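PDB 1ZX5: mannosephosphate isomerase, putative from Archaeoglobus fulgidus, which probably catalyses the zinc-dependent interconversion of mannose 6-phosphate and fructose 6-phosphate, as a type 1 mannose-6-phosphate isomerase. Local coordinates for residues G116-F124 and G223-V234. Residues are numbered along the deposited sequence; the frame is centred on the assembly and turned at random.
Sequences GVESAWLVF and GMAETENFGLEV
A120 and L122 on strand 119-123 pack against the inner face of the hairpin formed by strands 224-226 and 230-234, through apolar side chains. The methyl of A120 sits among A225, L232 and the F230 rim, with CB 4.0 Å from CD2 of L232. L122, its CG anti to the backbone N (chi1 -179°), reaches V234, where CD2 meets CG2 at 3.7 Å, while CD1 comes over CA of G223. The F230 ring turns its edge to residues 118-120, its CZ 3.5 Å from the carbonyl O of E118, which lies in the ring plane.

Polar contacts gather at the hairpin turn. The extended E118 side chain places OE2 2.9 Å from OG1 of T227, whose hydroxyl may give it a weak hydrogen bond, with its carboxylate nearly perpendicular to the F230 ring. On its acceptor side, T227 OG1 takes the N-H of N229 (3.2 Å), closing an ST turn, and lies over the centre of one face of that ring. Shortening E118 to an alanine is likely to leave the T227 hydroxyl without its carboxylate neighbour and to bare the CE2 rim of F230 on the face that T227 OG1 also covers.

The contact is face-to-face packing of two antiparallel sheets, joining the catalytic and C-terminal cupin regions; strands 119-123 and 230-234 run 13° from parallel, their axes 8.0 Å apart. Beside it, V186 of strand 181-188 touches F230, T167 of strand 167-170 meets L122 and A225, and V294 of strand 291-298 packs on L122.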
ATOM      1  N   GLY A 116       0.187   8.576  12.128  1.00 29.42           N
ATOM      2  CA  GLY A 116       1.077   8.909  11.025  1.00 29.24           C
ATOM      3  C   GLY A 116       1.107   7.865   9.919  1.00 29.11           C
ATOM      4  O   GLY A 116       0.524   6.782  10.044  1.00 28.85           O
ATOM      5  N   VAL A 117       1.755   8.216   8.812  1.00 29.12           N
ATOM      6  CA  VAL A 117       1.791   7.351   7.640  1.00 29.09           C
ATOM      7  C   VAL A 117       3.212   7.229   7.111  1.00 29.61           C
ATOM      8  O   VAL A 117       3.849   8.236   6.779  1.00 29.92           O
ATOM      9  CB  VAL A 117       0.884   7.857   6.477  1.00 29.16           C
ATOM     10  CG1 VAL A 117       0.703   6.747   5.419  1.00 27.12           C
ATOM     11  CG2 VAL A 117      -0.477   8.354   6.980  1.00 28.90           C
ATOM     12  N   GLU A 118       3.699   5.993   7.047  1.00 30.08           N
ATOM     13  CA  GLU A 118       4.865   5.637   6.228  1.00 30.87           C
ATOM     14  C   GLU A 118       4.370   4.628   5.198  1.00 30.50           C
ATOM     15  O   GLU A 118       3.441   3.871   5.477  1.00 30.09           O
ATOM     16  CB  GLU A 118       5.976   5.023   7.084  1.00 30.70           C
ATOM     17  CG  GLU A 118       5.522   3.769   7.876  1.00 32.70           C
ATOM     18  CD  GLU A 118       6.643   3.093   8.697  1.00 33.05           C
ATOM     19  OE1 GLU A 118       7.774   3.648   8.768  1.00 33.90           O
ATOM     20  OE2 GLU A 118       6.376   2.002   9.275  1.00 33.09           O
ATOM     21  N   SER A 119       4.966   4.614   4.012  1.00 30.68           N
ATOM     22  CA  SER A 119       4.533   3.671   2.989  1.00 31.17           C
ATOM     23  C   SER A 119       5.631   3.146   2.075  1.00 30.78           C
ATOM     24  O   SER A 119       6.664   3.794   1.852  1.00 30.95           O
ATOM     25  CB  SER A 119       3.396   4.264   2.158  1.00 31.89           C
ATOM     26  OG  SER A 119       3.859   5.392   1.470  1.00 36.27           O
ATOM     27  N   ALA A 120       5.391   1.938   1.578  1.00 29.91           N
ATOM     28  CA  ALA A 120       6.235   1.295   0.607  1.00 29.22           C
ATOM     29  C   ALA A 120       5.403   1.099  -0.671  1.00 29.27           C
ATOM     30  O   ALA A 120       4.258   0.648  -0.626  1.00 29.16           O
ATOM     31  CB  ALA A 120       6.752  -0.032   1.158  1.00 28.65           C
ATOM     32  N   TRP A 121       5.989   1.460  -1.804  1.00 29.44           N
ATOM     33  CA  TRP A 121       5.320   1.430  -3.102  1.00 29.29           C
ATOM     34  C   TRP A 121       5.981   0.377  -3.959  1.00 28.45           C
ATOM     35  O   TRP A 121       7.201   0.274  -3.974  1.00 28.23           O
ATOM     36  CB  TRP A 121       5.509   2.772  -3.812  1.00 30.66           C
ATOM     37  CG  TRP A 121       4.685   3.919  -3.307  1.00 32.01           C
ATOM     38  CD1 TRP A 121       4.006   4.006  -2.122  1.00 33.57           C
ATOM     39  CD2 TRP A 121       4.482   5.169  -3.979  1.00 34.77           C
ATOM     40  NE1 TRP A 121       3.369   5.220  -2.027  1.00 35.48           N
ATOM     41  CE2 TRP A 121       3.644   5.954  -3.157  1.00 35.97           C
ATOM     42  CE3 TRP A 121       4.931   5.703  -5.205  1.00 35.14           C
ATOM     43  CZ2 TRP A 121       3.245   7.258  -3.516  1.00 35.69           C
ATOM     44  CZ3 TRP A 121       4.530   7.001  -5.566  1.00 34.53           C
ATOM     45  CH2 TRP A 121       3.697   7.759  -4.725  1.00 34.01           C
ATOM     46  N   LEU A 122       5.166  -0.412  -4.652  1.00 27.67           N
ATOM     47  CA  LEU A 122       5.624  -1.317  -5.694  1.00 26.54           C
ATOM     48  C   LEU A 122       4.866  -0.956  -6.967  1.00 26.96           C
ATOM     49  O   LEU A 122       3.640  -1.045  -7.036  1.00 27.25           O
ATOM     50  CB  LEU A 122       5.389  -2.785  -5.323  1.00 26.22           C
ATOM     51  CG  LEU A 122       5.873  -3.817  -6.360  1.00 25.79           C
ATOM     52  CD1 LEU A 122       7.416  -3.932  -6.406  1.00 22.13           C
ATOM     53  CD2 LEU A 122       5.223  -5.182  -6.108  1.00 24.85           C
ATOM     54  N   VAL A 123       5.623  -0.542  -7.965  1.00 26.76           N
ATOM     55  CA  VAL A 123       5.090  -0.015  -9.208  1.00 26.49           C
ATOM     56  C   VAL A 123       4.943  -1.174 -10.204  1.00 26.26           C
ATOM     57  O   VAL A 123       5.728  -2.115 -10.175  1.00 25.74           O
ATOM     58  CB  VAL A 123       6.074   1.084  -9.709  1.00 27.36           C
ATOM     59  CG1 VAL A 123       5.943   1.358 -11.183  1.00 28.34           C
ATOM     60  CG2 VAL A 123       5.949   2.368  -8.855  1.00 25.17           C
ATOM     61  N   PHE A 124       3.940  -1.112 -11.077  1.00 25.62           N
ATOM     62  CA  PHE A 124       3.678  -2.205 -12.012  1.00 25.15           C
ATOM     63  C   PHE A 124       3.924  -1.868 -13.468  1.00 25.19           C
ATOM     64  O   PHE A 124       3.852  -2.744 -14.314  1.00 26.01           O
ATOM     65  CB  PHE A 124       2.249  -2.746 -11.840  1.00 24.91           C
ATOM     66  CG  PHE A 124       2.021  -3.408 -10.514  1.00 23.81           C
ATOM     67  CD1 PHE A 124       2.744  -4.550 -10.157  1.00 24.50           C
ATOM     68  CD2 PHE A 124       1.125  -2.873  -9.609  1.00 23.36           C
ATOM     69  CE1 PHE A 124       2.566  -5.156  -8.917  1.00 23.94           C
ATOM     70  CE2 PHE A 124       0.919  -3.480  -8.375  1.00 25.25           C
ATOM     71  CZ  PHE A 124       1.641  -4.630  -8.029  1.00 24.51           C
ATOM     72  N   GLY A 223      11.877  -4.819  -6.799  1.00 29.87           N
ATOM     73  CA  GLY A 223      11.004  -5.856  -6.255  1.00 30.72           C
ATOM     74  C   GLY A 223      11.005  -6.040  -4.743  1.00 32.08           C
ATOM     75  O   GLY A 223      10.527  -7.054  -4.252  1.00 31.50           O
HETATM   76  N   MSE A 224      11.505  -5.059  -3.997  1.00 33.16           N
HETATM   77  CA  MSE A 224      11.775  -5.261  -2.583  1.00 37.21           C
HETATM   78  C   MSE A 224      11.920  -3.934  -1.856  1.00 34.40           C
HETATM   79  O   MSE A 224      12.802  -3.136  -2.179  1.00 34.07           O
HETATM   80  CB  MSE A 224      13.083  -6.029  -2.475  1.00 36.44           C
HETATM   81  CG  MSE A 224      13.265  -6.912  -1.292  1.00 41.44           C
HETATM   82 SE   MSE A 224      15.073  -7.714  -1.551  0.80 50.66          SE
HETATM   83  CE  MSE A 224      16.018  -6.751  -0.102  1.00 50.48           C
ATOM     84  N   ALA A 225      11.058  -3.698  -0.872  1.00 33.30           N
ATOM     85  CA  ALA A 225      11.139  -2.498  -0.047  1.00 32.83           C
ATOM     86  C   ALA A 225      10.589  -2.762   1.346  1.00 32.81           C
ATOM     87  O   ALA A 225       9.727  -3.624   1.523  1.00 32.38           O
ATOM     88  CB  ALA A 225      10.378  -1.332  -0.704  1.00 32.68           C
ATOM     89  N   GLU A 226      11.089  -2.013   2.329  1.00 32.91           N
ATOM     90  CA  GLU A 226      10.565  -2.087   3.686  1.00 34.08           C
ATOM     91  C   GLU A 226      10.679  -0.788   4.488  1.00 33.58           C
ATOM     92  O   GLU A 226      11.452   0.114   4.159  1.00 33.09           O
ATOM     93  CB  GLU A 226      11.139  -3.292   4.467  1.00 33.88           C
ATOM     94  CG  GLU A 226      12.637  -3.442   4.465  1.00 36.49           C
ATOM     95  CD  GLU A 226      13.126  -4.719   5.171  1.00 36.62           C
ATOM     96  OE1 GLU A 226      12.673  -5.854   4.861  1.00 39.85           O
ATOM     97  OE2 GLU A 226      13.977  -4.574   6.059  1.00 40.32           O
ATOM     98  N   THR A 227       9.849  -0.701   5.523  1.00 33.61           N
ATOM     99  CA  THR A 227       9.956   0.331   6.542  1.00 33.39           C
ATOM    100  C   THR A 227      10.406  -0.408   7.800  1.00 33.71           C
ATOM    101  O   THR A 227      10.848  -1.560   7.702  1.00 33.64           O
ATOM    102  CB  THR A 227       8.614   1.062   6.748  1.00 33.24           C
ATOM    103  OG1 THR A 227       7.683   0.190   7.398  1.00 33.34           O
ATOM    104  CG2 THR A 227       8.029   1.517   5.412  1.00 32.06           C
ATOM    105  N   GLU A 228      10.314   0.206   8.981  1.00 33.73           N
ATOM    106  CA  GLU A 228      10.708  -0.530  10.187  1.00 33.72           C
ATOM    107  C   GLU A 228       9.583  -1.435  10.675  1.00 32.12           C
ATOM    108  O   GLU A 228       9.799  -2.280  11.536  1.00 32.28           O
ATOM    109  CB  GLU A 228      11.198   0.402  11.313  1.00 35.25           C
ATOM    110  CG  GLU A 228      12.659   0.932  11.153  1.00 39.83           C
ATOM    111  CD  GLU A 228      13.742  -0.149  11.362  1.00 46.40           C
ATOM    112  OE1 GLU A 228      14.462  -0.080  12.388  1.00 49.27           O
ATOM    113  OE2 GLU A 228      13.886  -1.068  10.509  1.00 49.20           O
ATOM    114  N   ASN A 229       8.392  -1.272  10.108  1.00 30.42           N
ATOM    115  CA  ASN A 229       7.210  -1.976  10.599  1.00 29.04           C
ATOM    116  C   ASN A 229       6.665  -3.061   9.673  1.00 27.86           C
ATOM    117  O   ASN A 229       5.927  -3.940  10.111  1.00 27.06           O
ATOM    118  CB  ASN A 229       6.108  -0.972  10.923  1.00 28.97           C
ATOM    119  CG  ASN A 229       6.451  -0.097  12.120  1.00 30.02           C
ATOM    120  OD1 ASN A 229       6.398   1.129  12.041  1.00 31.61           O
ATOM    121  ND2 ASN A 229       6.810  -0.721  13.222  1.00 28.19           N
ATOM    122  N   PHE A 230       7.020  -2.974   8.397  1.00 26.56           N
ATOM    123  CA  PHE A 230       6.507  -3.889   7.391  1.00 26.40           C
ATOM    124  C   PHE A 230       7.368  -3.853   6.126  1.00 26.03           C
ATOM    125  O   PHE A 230       8.163  -2.936   5.922  1.00 25.88           O
ATOM    126  CB  PHE A 230       5.031  -3.577   7.063  1.00 25.72           C
ATOM    127  CG  PHE A 230       4.790  -2.168   6.597  1.00 26.64           C
ATOM    128  CD1 PHE A 230       5.017  -1.802   5.264  1.00 26.72           C
ATOM    129  CD2 PHE A 230       4.326  -1.193   7.489  1.00 27.20           C
ATOM    130  CE1 PHE A 230       4.786  -0.495   4.836  1.00 25.77           C
ATOM    131  CE2 PHE A 230       4.095   0.116   7.066  1.00 24.89           C
ATOM    132  CZ  PHE A 230       4.321   0.456   5.739  1.00 25.79           C
ATOM    133  N   GLY A 231       7.198  -4.853   5.272  1.00 25.75           N
ATOM    134  CA  GLY A 231       7.897  -4.864   4.001  1.00 25.53           C
ATOM    135  C   GLY A 231       7.117  -5.640   2.967  1.00 25.80           C
ATOM    136  O   GLY A 231       6.061  -6.206   3.255  1.00 25.47           O
ATOM    137  N   LEU A 232       7.665  -5.672   1.761  1.00 25.93           N
ATOM    138  CA  LEU A 232       7.088  -6.395   0.643  1.00 25.89           C
ATOM    139  C   LEU A 232       8.245  -6.919  -0.206  1.00 25.80           C
ATOM    140  O   LEU A 232       9.302  -6.284  -0.280  1.00 24.93           O
ATOM    141  CB  LEU A 232       6.167  -5.478  -0.180  1.00 25.63           C
ATOM    142  CG  LEU A 232       6.787  -4.289  -0.935  1.00 25.87           C
ATOM    143  CD1 LEU A 232       7.312  -4.714  -2.314  1.00 25.51           C
ATOM    144  CD2 LEU A 232       5.754  -3.167  -1.093  1.00 24.77           C
ATOM    145  N   GLU A 233       8.048  -8.079  -0.824  1.00 26.12           N
ATOM    146  CA  GLU A 233       9.021  -8.633  -1.775  1.00 27.43           C
ATOM    147  C   GLU A 233       8.276  -9.336  -2.884  1.00 26.54           C
ATOM    148  O   GLU A 233       7.226  -9.931  -2.650  1.00 26.57           O
ATOM    149  CB  GLU A 233       9.984  -9.618  -1.101  1.00 27.15           C
ATOM    150  CG  GLU A 233       9.281 -10.785  -0.389  1.00 29.69           C
ATOM    151  CD  GLU A 233      10.239 -11.823   0.163  1.00 30.65           C
ATOM    152  OE1 GLU A 233      11.467 -11.639   0.031  1.00 36.61           O
ATOM    153  OE2 GLU A 233       9.761 -12.846   0.707  1.00 34.89           O
ATOM    154  N   VAL A 234       8.825  -9.257  -4.091  1.00 26.29           N
ATOM    155  CA  VAL A 234       8.290  -9.963  -5.236  1.00 25.83           C
ATOM    156  C   VAL A 234       8.989 -11.328  -5.327  1.00 25.80           C
ATOM    157  O   VAL A 234      10.210 -11.394  -5.403  1.00 25.74           O
ATOM    158  CB  VAL A 234       8.485  -9.142  -6.544  1.00 26.02           C
ATOM    159  CG1 VAL A 234       7.957  -9.912  -7.772  1.00 25.07           C
ATOM    160  CG2 VAL A 234       7.796  -7.768  -6.422  1.00 25.43           C
TER